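Local coordinates for protein enoyl-CoA hydratase/carnithine racemase (Thermus thermophilus JL-18, PDB 6SL9) that probably isomerises coenzyme A thioesters in phenylacetic acid catabolism, as the crotonase-fold isomerase PaaG that forms oxepin-CoA, at residues P201-A204 and Y205-T208. Numbering follows the deposited sequence.
Sequences PTRA and YALT
Pro201 and Tyr205 meet at the start of helix 202-214 of this crotonase-fold subunit, a worked example of how the first turn of an alpha-helix is closed by the backbone and packed by a side chain folded back over the cap. Pro201 occupies the N-cap position, and its carbonyl oxygen receives the amide of Tyr205, N to O 3.0 Å. The same oxygen lies over one face of the tyrosine ring, displaced toward the rim, with Pro201 O 3.6 Å from Tyr205 CG. Farther out along the ring, the proline's CD packs against the phenol end, 3.7 Å from Tyr205 CZ. This reach back over the cap follows from the tyrosine's first torsion (chi1 -62°), which sets CG opposite the carbonyl carbon and beside the backbone N. Replacing Tyr205 with alanine would keep the backbone bond, but would probably leave the proline without the phenol that packs on CD and open a gap between Pro97 of its own chain and Val133 of the second subunit.

The regular i to i+4 ladder continues with Ala206 N to Thr202 O and Leu207 N to Arg203 O. On another side of the helix, Arg203 is bent at chi2 and chi3 and curls along the next turn, bringing NH2 to 3.8 Å from Ala206 CB; a salt bridge to Glu95 holds the same nitrogen. Leu207 touches Leu230 and Gln233 of helix 220-235 and also packs on Val138 of the second subunit, so this one turn joins an intrachain helix pair to the trimer interface. The ladder's next rung is doubled: Ala204 O takes the amide of Thr208 at 2.9 Å from one face of the carbonyl plane, while Thr208 OG1 donates to it from the opposite face at 2.8 Å, 35° out of that plane.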
ATOM      1  N   PRO A 201      -4.940  11.815  23.680  1.00 10.92           N
ATOM      2  CA  PRO A 201      -5.176  13.133  23.073  1.00 11.42           C
ATOM      3  C   PRO A 201      -6.161  12.986  21.908  1.00 10.40           C
ATOM      4  O   PRO A 201      -5.763  12.829  20.763  1.00 11.55           O
ATOM      5  CB  PRO A 201      -3.777  13.569  22.614  1.00 12.41           C
ATOM      6  CG  PRO A 201      -3.059  12.265  22.311  1.00 13.00           C
ATOM      7  CD  PRO A 201      -3.599  11.273  23.327  1.00 12.59           C
ATOM      8  N   THR A 202      -7.432  13.078  22.240  1.00 10.98           N
ATOM      9  CA  THR A 202      -8.500  12.741  21.299  1.00 10.29           C
ATOM     10  C   THR A 202      -8.396  13.570  20.005  1.00 10.01           C
ATOM     11  O   THR A 202      -8.695  13.044  18.911  1.00 10.95           O
ATOM     12  CB  THR A 202      -9.850  12.891  21.991  1.00 11.22           C
ATOM     13  OG1 THR A 202      -9.793  12.326  23.284  1.00 11.47           O
ATOM     14  CG2 THR A 202     -10.978  12.306  21.188  1.00 11.39           C
ATOM     15  N   ARG A 203      -8.037  14.830  20.130  1.00 10.26           N
ATOM     16  CA  ARG A 203      -7.911  15.670  18.918  1.00 11.28           C
ATOM     17  C   ARG A 203      -6.783  15.163  18.031  1.00 10.63           C
ATOM     18  O   ARG A 203      -6.903  15.191  16.773  1.00 11.24           O
ATOM     19  CB  ARG A 203      -7.712  17.137  19.225  1.00 11.59           C
ATOM     20  CG  ARG A 203      -8.825  17.785  20.027  1.00 12.62           C
ATOM     21  CD  ARG A 203     -10.174  17.629  19.381  1.00 15.51           C
ATOM     22  NE  ARG A 203     -10.190  18.186  18.023  1.00 16.28           N
ATOM     23  CZ  ARG A 203     -10.905  17.767  16.984  1.00 18.61           C
ATOM     24  NH1 ARG A 203     -10.761  18.345  15.791  1.00 25.03           N
ATOM     25  NH2 ARG A 203     -11.717  16.738  17.092  1.00 22.87           N
ATOM     26  N   ALA A 204      -5.668  14.782  18.608  1.00 10.58           N
ATOM     27  CA  ALA A 204      -4.547  14.270  17.816  1.00 11.61           C
ATOM     28  C   ALA A 204      -4.982  12.977  17.144  1.00 11.16           C
ATOM     29  O   ALA A 204      -4.688  12.764  15.974  1.00 11.13           O
ATOM     30  CB  ALA A 204      -3.329  14.087  18.652  1.00 12.48           C
ATOM     31  N   TYR A 205      -5.778  12.144  17.830  1.00 10.86           N
ATOM     32  CA  TYR A 205      -6.283  10.912  17.181  1.00 10.97           C
ATOM     33  C   TYR A 205      -7.165  11.306  16.011  1.00 11.01           C
ATOM     34  O   TYR A 205      -7.058  10.716  14.912  1.00 11.04           O
ATOM     35  CB  TYR A 205      -7.043  10.034  18.166  1.00 11.08           C
ATOM     36  CG  TYR A 205      -6.269   9.505  19.352  1.00 11.26           C
ATOM     37  CD1 TYR A 205      -4.955   9.113  19.295  1.00 10.91           C
ATOM     38  CD2 TYR A 205      -6.928   9.282  20.545  1.00 11.29           C
ATOM     39  CE1 TYR A 205      -4.313   8.515  20.367  1.00 12.53           C
ATOM     40  CE2 TYR A 205      -6.318   8.700  21.631  1.00 11.30           C
ATOM     41  CZ  TYR A 205      -4.997   8.326  21.563  1.00 11.31           C
ATOM     42  OH  TYR A 205      -4.390   7.758  22.638  1.00 12.68           O
ATOM     43  N   ALA A 206      -8.093  12.214  16.200  1.00 10.86           N
ATOM     44  CA  ALA A 206      -9.059  12.585  15.154  1.00 11.56           C
ATOM     45  C   ALA A 206      -8.340  13.094  13.916  1.00 10.62           C
ATOM     46  O   ALA A 206      -8.718  12.746  12.814  1.00 11.09           O
ATOM     47  CB  ALA A 206      -9.946  13.653  15.712  1.00 11.96           C
ATOM     48  N   LEU A 207      -7.387  13.978  14.136  1.00  9.94           N
ATOM     49  CA  LEU A 207      -6.689  14.643  13.019  1.00 10.51           C
ATOM     50  C   LEU A 207      -5.748  13.663  12.318  1.00 10.00           C
ATOM     51  O   LEU A 207      -5.607  13.707  11.095  1.00 11.30           O
ATOM     52  CB  LEU A 207      -6.002  15.918  13.507  1.00 10.45           C
ATOM     53  CG  LEU A 207      -6.947  16.984  14.053  1.00 13.12           C
ATOM     54  CD1 LEU A 207      -6.180  18.097  14.680  1.00 15.96           C
ATOM     55  CD2 LEU A 207      -7.840  17.550  13.005  1.00 19.20           C
ATOM     56  N   THR A 208      -5.135  12.759  13.071  1.00  9.86           N
ATOM     57  CA  THR A 208      -4.299  11.697  12.480  1.00  9.62           C
ATOM     58  C   THR A 208      -5.143  10.812  11.578  1.00 10.01           C
ATOM     59  O   THR A 208      -4.698  10.452  10.471  1.00 10.58           O
ATOM     60  CB  THR A 208      -3.567  10.912  13.569  1.00 10.70           C
ATOM     61  OG1 THR A 208      -2.718  11.803  14.290  1.00 12.25           O
ATOM     62  CG2 THR A 208      -2.728   9.805  13.010  1.00 12.47           C
TER